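Local coordinates for protein broad specificity aminotransferase (Leishmania mexicana, PDB 4WB0) that probably transfers amino groups between aspartate and 2-oxoglutarate, as a homodimeric pyridoxal-phosphate-dependent enzyme of the class I aminotransferase family, at residues G359-L364 with S384-I389; L167-E172 with V199-E204; F27-R32 with N42-A47; A137-P142 with A160-K165. All blocks are in the same frame, centred on the assembly; numbering follows the deposited sequence.

Interaction 1 (G359-L364 with S384-I389); sequences GMFSFL and SGRANI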
loop_
_atom_site.group_PDB
_atom_site.type_symbol
_atom_site.label_atom_id
_atom_site.label_comp_id
_atom_site.label_asym_id
_atom_site.label_seq_id
_atom_site.Cartn_x
_atom_site.Cartn_y
_atom_site.Cartn_z
ATOM N N GLY B 359 23.984 -5.083 -13.246
ATOM C CA GLY B 359 22.563 -5.116 -13.009
ATOM C C GLY B 359 21.739 -5.151 -14.292
ATOM O O GLY B 359 22.294 -5.329 -15.385
ATOM N N MET B 360 20.434 -4.917 -14.171
ATOM C CA MET B 360 19.501 -5.055 -15.295
ATOM C C MET B 360 19.629 -4.054 -16.378
ATOM O O MET B 360 19.282 -4.319 -17.509
ATOM C CB MET B 360 18.077 -4.881 -14.851
ATOM C CG MET B 360 17.528 -6.002 -14.255
ATOM S SD MET B 360 15.811 -5.554 -13.974
ATOM C CE MET B 360 15.084 -6.123 -15.455
ATOM N N PHE B 361 19.998 -2.849 -15.976
ATOM C CA PHE B 361 19.979 -1.712 -16.873
ATOM C C PHE B 361 21.322 -1.271 -17.372
ATOM O O PHE B 361 22.329 -1.268 -16.661
ATOM C CB PHE B 361 19.289 -0.566 -16.171
ATOM C CG PHE B 361 17.861 -0.864 -15.858
ATOM C CD1 PHE B 361 16.947 -1.061 -16.886
ATOM C CD2 PHE B 361 17.437 -0.963 -14.548
ATOM C CE1 PHE B 361 15.630 -1.342 -16.598
ATOM C CE2 PHE B 361 16.132 -1.230 -14.244
ATOM C CZ PHE B 361 15.217 -1.419 -15.267
ATOM N N SER B 362 21.298 -0.857 -18.628
ATOM C CA SER B 362 22.469 -0.369 -19.308
ATOM C C SER B 362 22.123 0.920 -20.020
ATOM O O SER B 362 21.118 0.985 -20.737
ATOM C CB SER B 362 22.973 -1.391 -20.318
ATOM O OG SER B 362 23.941 -0.792 -21.157
ATOM N N PHE B 363 22.936 1.943 -19.794
ATOM C CA PHE B 363 22.958 3.101 -20.658
ATOM C C PHE B 363 23.848 2.727 -21.860
ATOM O O PHE B 363 25.064 2.591 -21.717
ATOM C CB PHE B 363 23.494 4.323 -19.903
ATOM C CG PHE B 363 22.468 5.384 -19.656
ATOM C CD1 PHE B 363 21.183 5.059 -19.296
ATOM C CD2 PHE B 363 22.813 6.721 -19.767
ATOM C CE1 PHE B 363 20.225 6.049 -19.091
ATOM C CE2 PHE B 363 21.874 7.712 -19.558
ATOM C CZ PHE B 363 20.574 7.372 -19.213
ATOM N N LEU B 364 23.232 2.497 -23.017
ATOM C CA LEU B 364 23.976 2.033 -24.173
ATOM C C LEU B 364 24.928 3.087 -24.784
ATOM O O LEU B 364 25.851 2.724 -25.508
ATOM C CB LEU B 364 23.009 1.539 -25.240
ATOM C CG LEU B 364 22.299 0.247 -24.842
ATOM C CD1 LEU B 364 21.280 -0.053 -25.885
ATOM C CD2 LEU B 364 23.257 -0.939 -24.632
ATOM N N SER B 384 16.738 7.835 -23.844
ATOM C CA SER B 384 18.007 8.146 -23.169
ATOM C C SER B 384 19.003 6.986 -23.317
ATOM O O SER B 384 20.135 7.074 -22.873
ATOM C CB SER B 384 17.769 8.455 -21.694
ATOM O OG SER B 384 16.964 7.414 -21.142
ATOM N N GLY B 385 18.567 5.901 -23.953
ATOM C CA GLY B 385 19.469 4.821 -24.324
ATOM C C GLY B 385 19.475 3.702 -23.303
ATOM O O GLY B 385 20.328 2.811 -23.350
ATOM N N ARG B 386 18.502 3.723 -22.399
ATOM C CA ARG B 386 18.372 2.664 -21.408
ATOM C C ARG B 386 17.706 1.438 -22.022
ATOM O O ARG B 386 16.665 1.528 -22.682
ATOM C CB ARG B 386 17.563 3.095 -20.190
ATOM C CG ARG B 386 17.781 2.097 -19.041
ATOM C CD ARG B 386 16.806 2.254 -17.896
ATOM N NE ARG B 386 15.466 1.914 -18.347
ATOM C CZ ARG B 386 14.467 1.631 -17.533
ATOM N NH1 ARG B 386 14.667 1.625 -16.215
ATOM N NH2 ARG B 386 13.283 1.343 -18.048
ATOM N N ALA B 387 18.359 0.301 -21.805
ATOM C CA ALA B 387 17.865 -1.018 -22.223
ATOM C C ALA B 387 17.839 -1.934 -21.018
ATOM O O ALA B 387 18.708 -1.835 -20.185
ATOM C CB ALA B 387 18.772 -1.576 -23.287
ATOM N N ASN B 388 16.818 -2.772 -20.907
ATOM C CA ASN B 388 16.800 -3.863 -19.946
ATOM C C ASN B 388 17.505 -5.071 -20.530
ATOM O O ASN B 388 16.953 -5.835 -21.328
ATOM C CB ASN B 388 15.372 -4.213 -19.559
ATOM C CG ASN B 388 15.298 -5.471 -18.706
ATOM O OD1 ASN B 388 16.257 -5.830 -18.043
ATOM N ND2 ASN B 388 14.182 -6.178 -18.791
ATOM N N ILE B 389 18.765 -5.212 -20.147
ATOM C CA ILE B 389 19.578 -6.328 -20.582
ATOM C C ILE B 389 18.902 -7.627 -20.209
ATOM O O ILE B 389 18.960 -8.600 -20.946
ATOM C CB ILE B 389 20.984 -6.278 -19.957
ATOM C CG1 ILE B 389 21.680 -4.944 -20.267
ATOM C CG2 ILE B 389 21.839 -7.408 -20.479
ATOM C CD1 ILE B 389 21.855 -4.704 -21.751
#

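Interaction 2 (L167-E172 with V199-E204); sequences LGLDFE and VDPSQE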
loop_
_atom_site.group_PDB
_atom_site.type_symbol
_atom_site.label_atom_id
_atom_site.label_comp_id
_atom_site.label_asym_id
_atom_site.label_seq_id
_atom_site.Cartn_x
_atom_site.Cartn_y
_atom_site.Cartn_z
ATOM N N LEU B 167 31.241 7.664 -20.118
ATOM C CA LEU B 167 30.252 6.583 -19.929
ATOM C C LEU B 167 30.508 5.810 -18.636
ATOM O O LEU B 167 29.962 4.728 -18.428
ATOM C CB LEU B 167 30.247 5.634 -21.132
ATOM C CG LEU B 167 30.119 6.312 -22.503
ATOM C CD1 LEU B 167 30.053 5.286 -23.637
ATOM C CD2 LEU B 167 28.891 7.219 -22.542
ATOM N N GLY B 168 31.310 6.396 -17.753
ATOM C CA GLY B 168 31.569 5.825 -16.445
ATOM C C GLY B 168 31.120 6.778 -15.355
ATOM O O GLY B 168 30.319 7.677 -15.609
ATOM N N LEU B 169 31.634 6.582 -14.144
ATOM C CA LEU B 169 31.302 7.460 -13.033
ATOM C C LEU B 169 32.093 8.782 -13.056
ATOM O O LEU B 169 33.306 8.815 -13.285
ATOM C CB LEU B 169 31.534 6.747 -11.710
ATOM C CG LEU B 169 30.932 7.489 -10.532
ATOM C CD1 LEU B 169 29.440 7.313 -10.547
ATOM C CD2 LEU B 169 31.485 6.973 -9.226
ATOM N N ASP B 170 31.378 9.871 -12.818
ATOM C CA ASP B 170 31.980 11.189 -12.667
ATOM C C ASP B 170 32.242 11.434 -11.176
ATOM O O ASP B 170 31.546 12.220 -10.509
ATOM C CB ASP B 170 31.061 12.261 -13.260
ATOM C CG ASP B 170 31.668 13.634 -13.220
ATOM O OD1 ASP B 170 32.861 13.753 -12.869
ATOM O OD2 ASP B 170 30.938 14.589 -13.544
ATOM N N PHE B 171 33.252 10.749 -10.659
ATOM C CA PHE B 171 33.475 10.719 -9.232
ATOM C C PHE B 171 33.918 12.111 -8.713
ATOM O O PHE B 171 33.455 12.549 -7.661
ATOM C CB PHE B 171 34.505 9.651 -8.897
ATOM C CG PHE B 171 34.781 9.518 -7.443
ATOM C CD1 PHE B 171 33.781 9.160 -6.565
ATOM C CD2 PHE B 171 36.046 9.743 -6.952
ATOM C CE1 PHE B 171 34.046 9.027 -5.206
ATOM C CE2 PHE B 171 36.313 9.615 -5.605
ATOM C CZ PHE B 171 35.309 9.258 -4.736
ATOM N N GLU B 172 34.778 12.805 -9.457
ATOM C CA GLU B 172 35.222 14.162 -9.073
ATOM C C GLU B 172 34.026 15.134 -8.945
ATOM O O GLU B 172 33.889 15.857 -7.946
ATOM C CB GLU B 172 36.225 14.705 -10.091
ATOM N N VAL B 199 26.030 2.123 -13.667
ATOM C CA VAL B 199 27.368 2.537 -13.199
ATOM C C VAL B 199 27.406 2.668 -11.679
ATOM O O VAL B 199 26.589 3.409 -11.137
ATOM C CB VAL B 199 27.794 3.884 -13.825
ATOM C CG1 VAL B 199 29.115 4.377 -13.221
ATOM C CG2 VAL B 199 27.923 3.740 -15.309
ATOM N N ASP B 200 28.333 1.957 -11.014
ATOM C CA ASP B 200 28.472 1.956 -9.527
ATOM C C ASP B 200 29.876 2.466 -9.103
ATOM O O ASP B 200 30.837 2.231 -9.799
ATOM C CB ASP B 200 28.277 0.537 -8.914
ATOM C CG ASP B 200 26.844 0.090 -8.882
ATOM O OD1 ASP B 200 26.011 0.786 -9.467
ATOM O OD2 ASP B 200 26.538 -0.986 -8.294
ATOM N N PRO B 201 29.984 3.139 -7.942
ATOM C CA PRO B 201 31.294 3.435 -7.374
ATOM C C PRO B 201 31.997 2.156 -6.939
ATOM O O PRO B 201 31.352 1.162 -6.627
ATOM C CB PRO B 201 30.975 4.322 -6.155
ATOM C CG PRO B 201 29.560 4.763 -6.351
ATOM C CD PRO B 201 28.908 3.597 -7.047
ATOM N N SER B 202 33.316 2.199 -6.955
ATOM C CA SER B 202 34.143 1.125 -6.439
ATOM C C SER B 202 34.043 1.081 -4.929
ATOM O O SER B 202 33.479 1.991 -4.320
ATOM C CB SER B 202 35.585 1.343 -6.855
ATOM O OG SER B 202 36.066 2.593 -6.381
ATOM N N GLN B 203 34.574 0.025 -4.330
ATOM C CA GLN B 203 34.622 -0.059 -2.884
ATOM C C GLN B 203 35.415 1.131 -2.316
ATOM O O GLN B 203 34.936 1.844 -1.437
ATOM C CB GLN B 203 35.243 -1.391 -2.437
ATOM C CG GLN B 203 34.464 -2.608 -2.923
ATOM C CD GLN B 203 34.917 -3.922 -2.291
ATOM O OE1 GLN B 203 36.077 -4.324 -2.401
ATOM N NE2 GLN B 203 33.984 -4.616 -1.665
ATOM N N GLU B 204 36.606 1.368 -2.834
ATOM C CA GLU B 204 37.416 2.442 -2.282
ATOM C C GLU B 204 36.658 3.762 -2.465
ATOM O O GLU B 204 36.680 4.603 -1.574
ATOM C CB GLU B 204 38.838 2.486 -2.910
ATOM C CG GLU B 204 39.021 1.699 -4.226
ATOM C CD GLU B 204 39.000 0.160 -4.057
ATOM O OE1 GLU B 204 39.847 -0.404 -3.320
ATOM O OE2 GLU B 204 38.110 -0.472 -4.674
#

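Interaction 3 (F27-R32 with N42-A47); sequences FELAKR and NLVIGA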
loop_
_atom_site.group_PDB
_atom_site.type_symbol
_atom_site.label_atom_id
_atom_site.label_comp_id
_atom_site.label_asym_id
_atom_site.label_seq_id
_atom_site.Cartn_x
_atom_site.Cartn_y
_atom_site.Cartn_z
ATOM N N PHE B 27 5.884 4.625 -19.790
ATOM C CA PHE B 27 4.636 3.868 -19.927
ATOM C C PHE B 27 4.253 3.786 -21.396
ATOM O O PHE B 27 4.015 2.706 -21.913
ATOM C CB PHE B 27 3.518 4.512 -19.105
ATOM C CG PHE B 27 2.187 3.836 -19.263
ATOM C CD1 PHE B 27 1.861 2.730 -18.486
ATOM C CD2 PHE B 27 1.273 4.286 -20.214
ATOM C CE1 PHE B 27 0.627 2.095 -18.654
ATOM C CE2 PHE B 27 0.063 3.676 -20.378
ATOM C CZ PHE B 27 -0.268 2.568 -19.606
ATOM N N GLU B 28 4.186 4.922 -22.080
ATOM C CA GLU B 28 3.750 4.925 -23.472
ATOM C C GLU B 28 4.661 4.041 -24.351
ATOM O O GLU B 28 4.155 3.303 -25.226
ATOM C CB GLU B 28 3.693 6.355 -24.023
ATOM C CG GLU B 28 2.573 7.229 -23.407
ATOM C CD GLU B 28 1.194 6.547 -23.371
ATOM O OE1 GLU B 28 0.528 6.614 -22.318
ATOM O OE2 GLU B 28 0.770 5.940 -24.379
ATOM N N LEU B 29 5.975 4.083 -24.094
ATOM C CA LEU B 29 6.919 3.324 -24.903
ATOM C C LEU B 29 6.729 1.828 -24.703
ATOM O O LEU B 29 6.813 1.045 -25.642
ATOM C CB LEU B 29 8.367 3.692 -24.581
ATOM C CG LEU B 29 9.338 2.898 -25.459
ATOM C CD1 LEU B 29 9.194 3.232 -26.943
ATOM C CD2 LEU B 29 10.714 3.215 -25.059
ATOM N N ALA B 30 6.522 1.454 -23.453
ATOM C CA ALA B 30 6.329 0.069 -23.076
ATOM C C ALA B 30 5.097 -0.526 -23.717
ATOM O O ALA B 30 5.030 -1.730 -24.009
ATOM C CB ALA B 30 6.209 -0.038 -21.611
ATOM N N LYS B 31 4.098 0.317 -23.875
ATOM C CA LYS B 31 2.842 -0.073 -24.497
ATOM C C LYS B 31 3.017 -0.316 -25.989
ATOM O O LYS B 31 2.463 -1.272 -26.579
ATOM C CB LYS B 31 1.808 1.026 -24.258
ATOM C CG LYS B 31 0.463 0.518 -23.768
ATOM C CD LYS B 31 -0.597 1.638 -23.749
ATOM C CE LYS B 31 -0.992 2.066 -25.170
ATOM N NZ LYS B 31 -2.220 2.910 -25.195
ATOM N N ARG B 32 3.786 0.573 -26.602
ATOM C CA ARG B 32 4.145 0.427 -28.001
ATOM C C ARG B 32 4.890 -0.892 -28.172
ATOM O O ARG B 32 4.608 -1.673 -29.099
ATOM C CB ARG B 32 4.987 1.613 -28.475
ATOM C CG ARG B 32 5.490 1.517 -29.885
ATOM C CD ARG B 32 6.262 2.772 -30.239
ATOM N NE ARG B 32 6.974 2.632 -31.497
ATOM C CZ ARG B 32 7.921 3.466 -31.901
ATOM N NH1 ARG B 32 8.264 4.492 -31.130
ATOM N NH2 ARG B 32 8.526 3.268 -33.064
ATOM N N ASN B 42 11.729 -6.235 -26.696
ATOM C CA ASN B 42 11.039 -5.348 -25.762
ATOM C C ASN B 42 11.939 -5.187 -24.540
ATOM O O ASN B 42 11.924 -6.024 -23.647
ATOM C CB ASN B 42 9.674 -5.914 -25.355
ATOM C CG ASN B 42 8.910 -4.982 -24.429
ATOM O OD1 ASN B 42 9.479 -4.048 -23.872
ATOM N ND2 ASN B 42 7.627 -5.254 -24.242
ATOM N N LEU B 43 12.729 -4.133 -24.517
ATOM C CA LEU B 43 13.704 -3.955 -23.448
ATOM C C LEU B 43 13.380 -2.752 -22.624
ATOM O O LEU B 43 14.294 -2.126 -22.098
ATOM C CB LEU B 43 15.124 -3.781 -23.988
ATOM C CG LEU B 43 15.492 -4.771 -25.080
ATOM C CD1 LEU B 43 16.801 -4.406 -25.731
ATOM C CD2 LEU B 43 15.543 -6.174 -24.480
ATOM N N VAL B 44 12.093 -2.415 -22.526
ATOM C CA VAL B 44 11.698 -1.163 -21.915
ATOM C C VAL B 44 11.614 -1.309 -20.393
ATOM O O VAL B 44 12.395 -0.664 -19.650
ATOM C CB VAL B 44 10.346 -0.631 -22.433
ATOM C CG1 VAL B 44 10.126 0.793 -21.909
ATOM C CG2 VAL B 44 10.326 -0.570 -23.925
ATOM N N ILE B 45 10.710 -2.144 -19.924
ATOM C CA ILE B 45 10.452 -2.238 -18.481
ATOM C C ILE B 45 11.415 -3.147 -17.767
ATOM O O ILE B 45 11.891 -4.126 -18.309
ATOM C CB ILE B 45 8.996 -2.729 -18.198
ATOM C CG1 ILE B 45 8.002 -1.604 -18.536
ATOM C CG2 ILE B 45 8.815 -3.229 -16.699
ATOM C CD1 ILE B 45 8.250 -0.303 -17.796
ATOM N N GLY B 46 11.704 -2.798 -16.520
ATOM C CA GLY B 46 12.692 -3.506 -15.739
ATOM C C GLY B 46 12.127 -4.693 -14.976
ATOM O O GLY B 46 11.886 -4.599 -13.776
ATOM N N ALA B 47 11.927 -5.811 -15.660
ATOM C CA ALA B 47 11.766 -7.084 -14.977
ATOM C C ALA B 47 12.600 -8.167 -15.643
ATOM O O ALA B 47 12.808 -8.186 -16.862
ATOM C CB ALA B 47 10.286 -7.495 -14.947
HETATM O O HOH W 1 6.313 -3.508 -22.571
#

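Interaction 4 (A137-P142 with A160-K165); sequences ADPTWP and AYYDHK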
loop_
_atom_site.group_PDB
_atom_site.type_symbol
_atom_site.label_atom_id
_atom_site.label_comp_id
_atom_site.label_asym_id
_atom_site.label_seq_id
_atom_site.Cartn_x
_atom_site.Cartn_y
_atom_site.Cartn_z
ATOM N N ALA B 137 20.540 11.428 -7.843
ATOM C CA ALA B 137 21.639 11.209 -8.801
ATOM C C ALA B 137 21.260 11.769 -10.186
ATOM O O ALA B 137 20.068 11.733 -10.569
ATOM C CB ALA B 137 21.972 9.717 -8.923
ATOM N N ASP B 138 22.270 12.247 -10.920
ATOM C CA ASP B 138 22.124 12.622 -12.329
ATOM C C ASP B 138 22.703 11.554 -13.274
ATOM O O ASP B 138 23.925 11.427 -13.386
ATOM C CB ASP B 138 22.827 13.958 -12.610
ATOM C CG ASP B 138 22.880 14.280 -14.087
ATOM O OD1 ASP B 138 21.864 13.973 -14.759
ATOM O OD2 ASP B 138 23.926 14.808 -14.565
ATOM N N PRO B 139 21.843 10.795 -13.968
ATOM C CA PRO B 139 20.375 10.692 -13.887
ATOM C C PRO B 139 19.940 9.723 -12.818
ATOM O O PRO B 139 20.799 9.068 -12.233
ATOM C CB PRO B 139 19.988 10.147 -15.252
ATOM C CG PRO B 139 21.150 9.224 -15.570
ATOM C CD PRO B 139 22.388 9.879 -14.980
ATOM N N THR B 140 18.633 9.610 -12.598
ATOM C CA THR B 140 18.100 8.587 -11.694
ATOM C C THR B 140 16.701 8.128 -12.113
ATOM O O THR B 140 16.075 8.730 -12.980
ATOM C CB THR B 140 18.033 9.089 -10.207
ATOM O OG1 THR B 140 17.751 7.980 -9.317
ATOM C CG2 THR B 140 16.937 10.166 -10.043
ATOM N N TRP B 141 16.224 7.081 -11.451
ATOM C CA TRP B 141 14.877 6.554 -11.621
ATOM C C TRP B 141 13.880 7.733 -11.559
ATOM O O TRP B 141 13.880 8.487 -10.590
ATOM C CB TRP B 141 14.594 5.517 -10.539
ATOM C CG TRP B 141 13.310 4.762 -10.679
ATOM C CD1 TRP B 141 12.737 4.318 -11.843
ATOM C CD2 TRP B 141 12.445 4.333 -9.614
ATOM N NE1 TRP B 141 11.566 3.631 -11.565
ATOM C CE2 TRP B 141 11.361 3.636 -10.206
ATOM C CE3 TRP B 141 12.479 4.468 -8.225
ATOM C CZ2 TRP B 141 10.330 3.092 -9.454
ATOM C CZ3 TRP B 141 11.454 3.924 -7.479
ATOM C CH2 TRP B 141 10.387 3.249 -8.101
ATOM N N PRO B 142 13.086 7.955 -12.638
ATOM C CA PRO B 142 12.264 9.176 -12.648
ATOM C C PRO B 142 11.288 9.245 -11.483
ATOM O O PRO B 142 10.955 10.350 -11.038
ATOM C CB PRO B 142 11.499 9.083 -13.977
ATOM C CG PRO B 142 12.370 8.219 -14.837
ATOM C CD PRO B 142 12.974 7.209 -13.906
ATOM N N ALA B 160 26.142 15.311 -9.563
ATOM C CA ALA B 160 26.795 14.671 -10.700
ATOM C C ALA B 160 27.074 13.200 -10.353
ATOM O O ALA B 160 27.397 12.866 -9.214
ATOM C CB ALA B 160 28.074 15.393 -11.069
ATOM N N TYR B 161 26.919 12.323 -11.333
ATOM C CA TYR B 161 27.044 10.892 -11.068
ATOM C C TYR B 161 27.578 10.173 -12.316
ATOM O O TYR B 161 28.711 9.692 -12.333
ATOM C CB TYR B 161 25.708 10.307 -10.603
ATOM C CG TYR B 161 25.875 8.872 -10.184
ATOM C CD1 TYR B 161 26.479 8.544 -8.974
ATOM C CD2 TYR B 161 25.505 7.835 -11.028
ATOM C CE1 TYR B 161 26.660 7.209 -8.588
ATOM C CE2 TYR B 161 25.693 6.509 -10.654
ATOM C CZ TYR B 161 26.282 6.206 -9.441
ATOM O OH TYR B 161 26.470 4.884 -9.078
ATOM N N TYR B 162 26.795 10.165 -13.384
ATOM C CA TYR B 162 27.243 9.573 -14.632
ATOM C C TYR B 162 27.985 10.576 -15.476
ATOM O O TYR B 162 27.578 11.735 -15.580
ATOM C CB TYR B 162 26.027 9.030 -15.358
ATOM C CG TYR B 162 26.263 8.320 -16.636
ATOM C CD1 TYR B 162 26.704 6.999 -16.648
ATOM C CD2 TYR B 162 25.951 8.929 -17.849
ATOM C CE1 TYR B 162 26.869 6.316 -17.855
ATOM C CE2 TYR B 162 26.110 8.263 -19.041
ATOM C CZ TYR B 162 26.568 6.965 -19.045
ATOM O OH TYR B 162 26.715 6.329 -20.250
ATOM N N ASP B 163 29.109 10.144 -16.042
ATOM C CA ASP B 163 29.883 10.971 -16.938
ATOM C C ASP B 163 29.464 10.665 -18.367
ATOM O O ASP B 163 29.777 9.604 -18.906
ATOM C CB ASP B 163 31.374 10.724 -16.748
ATOM C CG ASP B 163 32.228 11.831 -17.343
ATOM O OD1 ASP B 163 31.892 12.317 -18.447
ATOM O OD2 ASP B 163 33.226 12.214 -16.694
ATOM N N HIS B 164 28.766 11.608 -18.989
ATOM C CA HIS B 164 28.137 11.343 -20.273
ATOM C C HIS B 164 29.185 11.226 -21.370
ATOM O O HIS B 164 28.895 10.723 -22.458
ATOM C CB HIS B 164 27.107 12.433 -20.589
ATOM C CG HIS B 164 26.006 12.527 -19.575
ATOM N ND1 HIS B 164 24.761 11.968 -19.772
ATOM C CD2 HIS B 164 25.974 13.091 -18.342
ATOM C CE1 HIS B 164 24.003 12.198 -18.714
ATOM N NE2 HIS B 164 24.716 12.868 -17.827
ATOM N N LYS B 165 30.408 11.656 -21.071
ATOM C CA LYS B 165 31.501 11.597 -22.026
ATOM C C LYS B 165 32.236 10.264 -21.939
ATOM O O LYS B 165 32.492 9.609 -22.957
ATOM C CB LYS B 165 32.485 12.745 -21.779
HETATM O O HOH W 2 26.299 13.523 -14.129
#

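Interaction 1 (G359-L364 with S384-I389)
Ser-362 and Ala-387 form the central hydrogen-bonded pair of strands 361-363 and 386-388, which run antiparallel at 153° with non-hydrogen-bonded pairs Phe-361/Asn-388 and Phe-363/Arg-386 around it. Ala-387 N binds Ser-362 O at 3.0 Å, and Ser-362 N returns a longer bond of 3.2 Å to Ala-387 O. Beyond the strand ends, Ile-389 N reaches Met-360 O at 2.8 Å and Leu-364 N reaches Gly-385 O at 2.9 Å. This two-stranded ribbon belongs to the small domain of the fold type I aminotransferases. In aspartate aminotransferases the sequence around Arg-386 carries the arginine that receives the substrate carboxylate, so a similar role is possible here. The Arg-386 chain starts extended and bends at chi3 (66°), laying its guanidinium flat on the Phe-361 ring with the two planes 3° apart. NH1 sits over the ring toward its rim, and Met-360 CB lies over the opposite face, also toward the rim. Arg-386 NH1 also makes a weak hydrogen bond to Asn-195 OD1. Further along, Ser-384 O lies over a face of the Phe-363 ring, 3.7 Å from CZ. On the face carrying Ser-362 and Ala-387, Ser-362 CB packs on Ile-389 CD1, its OG held by Gln-357; at the ribbon's end Leu-364 CD1 meets Ala-387 CB at 3.9 Å.

Interaction 2 (L167-E172 with V199-E204)
Val-199 presses its CG1 methyl into the backbone at Leu-169, 3.5 Å from Leu-169 N, and this is the tight part of the contact. The same methyl meets Leu-169 CB at 3.7 Å and also lies against Gly-168 C. Its partner branch, CG2, lies 3.9 Å from Leu-167 O, the carbonyl before Gly-168. Farther along, the packing is looser. Leu-169 CG stands opposite the backbone N (chi1 -168°), which carries the side chain toward 199-201 and divides its two methyls: CD1 stays near Val-199 CG1, whereas CD2 reaches only the flank of Pro-201, 4.1 Å from CB. No hydrogen bond crosses between the segments, and the contact fades toward the solvent side, where Gln-203 and Glu-204 are exposed. Asp-170 and Ser-202 are each the N-cap of the helix that follows, Asp-170 OD1 accepting from Gly-173 N. The two segments lead into helices 171-180 and 203-216 of the large domain, with Phe-171 packing on Gln-205 and Glu-208 of the second. Tyr-161, just after edge strand 156-160, joins both segments: its OH bonds Val-199 O, its backbone bonds Asp-170, and its side chain packs on Leu-169 and Pro-201.

Interaction 3 (F27-R32 with N42-A47)
Val-44 points its two methyls at neighbouring residues of helix 25-35: with chi1 at -171°, CG1 lies opposite the backbone N and faces Ala-30, while CG2 lies opposite the carbonyl carbon and faces Leu-29. The Leu-29 side chain, extended from the helix at chi1 -179°, comes to meet it. Leu-29 CG is 3.9 Å from Val-44 CG2, and Leu-29 CD2 touches both valine methyls. Beside this pair, Val-44 CG1 rests on the helix surface, 4.0 Å from Ala-30 CB. Ala-30 CA and Val-44 CA are 5.6 Å apart, consistent with the small alanine side chain. Ile-45 adds its methylene CG1, 3.9 Å from Ala-30 CB, although the residue itself is exposed.

A polar link borders the apolar patch. One water donates to Ala-30 O at 2.6 Å and accepts from Asn-42 ND2 at 2.8 Å, bridging two groups too far apart to bond directly. The other end of the same amide, Asn-42 OD1, accepts a weak 3.4 Å bond from Val-44 N, which probably limits its rotation. Beyond Ile-45 the chain bends at Gly-46, the centre of an inverse gamma turn, and Ala-47 packs on Glu-76 of the neighbouring subunit. The contact thus packs N-terminal helix 25-35 on the loop after strand 41-42, probably on the small-domain side of this fold type I enzyme. Leu-29 and Arg-32 of the helix touch Phe-380 of strand 379-380, Val-44 from the loop touches the same residue, and Arg-32 also bonds Asn-376 at the end of helix 368-376. Strand 41-42 runs parallel to strand 379-380.

Interaction 4 (A137-P142 with A160-K165)
Asp-138 and Tyr-162 join two stretches of backbone at the parallel edge of the large-domain sheet, where strand 134-138 and edge strand 156-160 are connected by a beta-alpha-beta crossover through helix 142-151. Tyr-162 N donates to Asp-138 O at 3.1 Å in a nearly straight bond, 175° at the hydrogen. The Asp-138 side chain runs along this seam. Its CB stands over the backbone of Ala-160, 4.5 Å from CA; CG is swung away from its own N (chi1 171°), which directs the carboxylate toward a water and His-164. At the tip, OD2 meets the water at 2.7 Å and points to the edge of the His-164 ring, although NE2 is 3.9 Å off. That water accepts from Tyr-161 N at 3.1 Å and approaches Tyr-162 O at 2.6 Å, so one water links the carboxylate to the backbone of Tyr-161 and Tyr-162; its protons are probably shared among several acceptors. Tyr-162 CD2 lies over the centre of the His-164 ring. Inward, Ala-137 CB packs on Tyr-161 CB. The peptide bond between Asp-138 and Pro-139 is cis, and the proline's CD rests 3.8 Å from Tyr-162 CB.

How the interactions relate
Interaction 1 is the buried member of the set, a paired ribbon in the small domain combining backbone bonds with a guanidinium-ring stack. Interactions 2 and 3 are surface contacts in which methyl groups pack without a direct hydrogen bond, a water bridging the latter; interaction 4 is intermediate, partly buried and mixed in chemistry. The contacts form a chain of neighbours. Interaction 3 touches interaction 1 where Asn-388 bonds Leu-43 and Ala-47, probably both on the small-domain side. Interaction 4 meets interaction 1 through the Tyr-162 and Phe-363 rings, edge to face, and contacts interaction 2 through Tyr-161, whose OH bonds Val-199 O, while interactions 2 and 3 lie about 27 Å apart between centres.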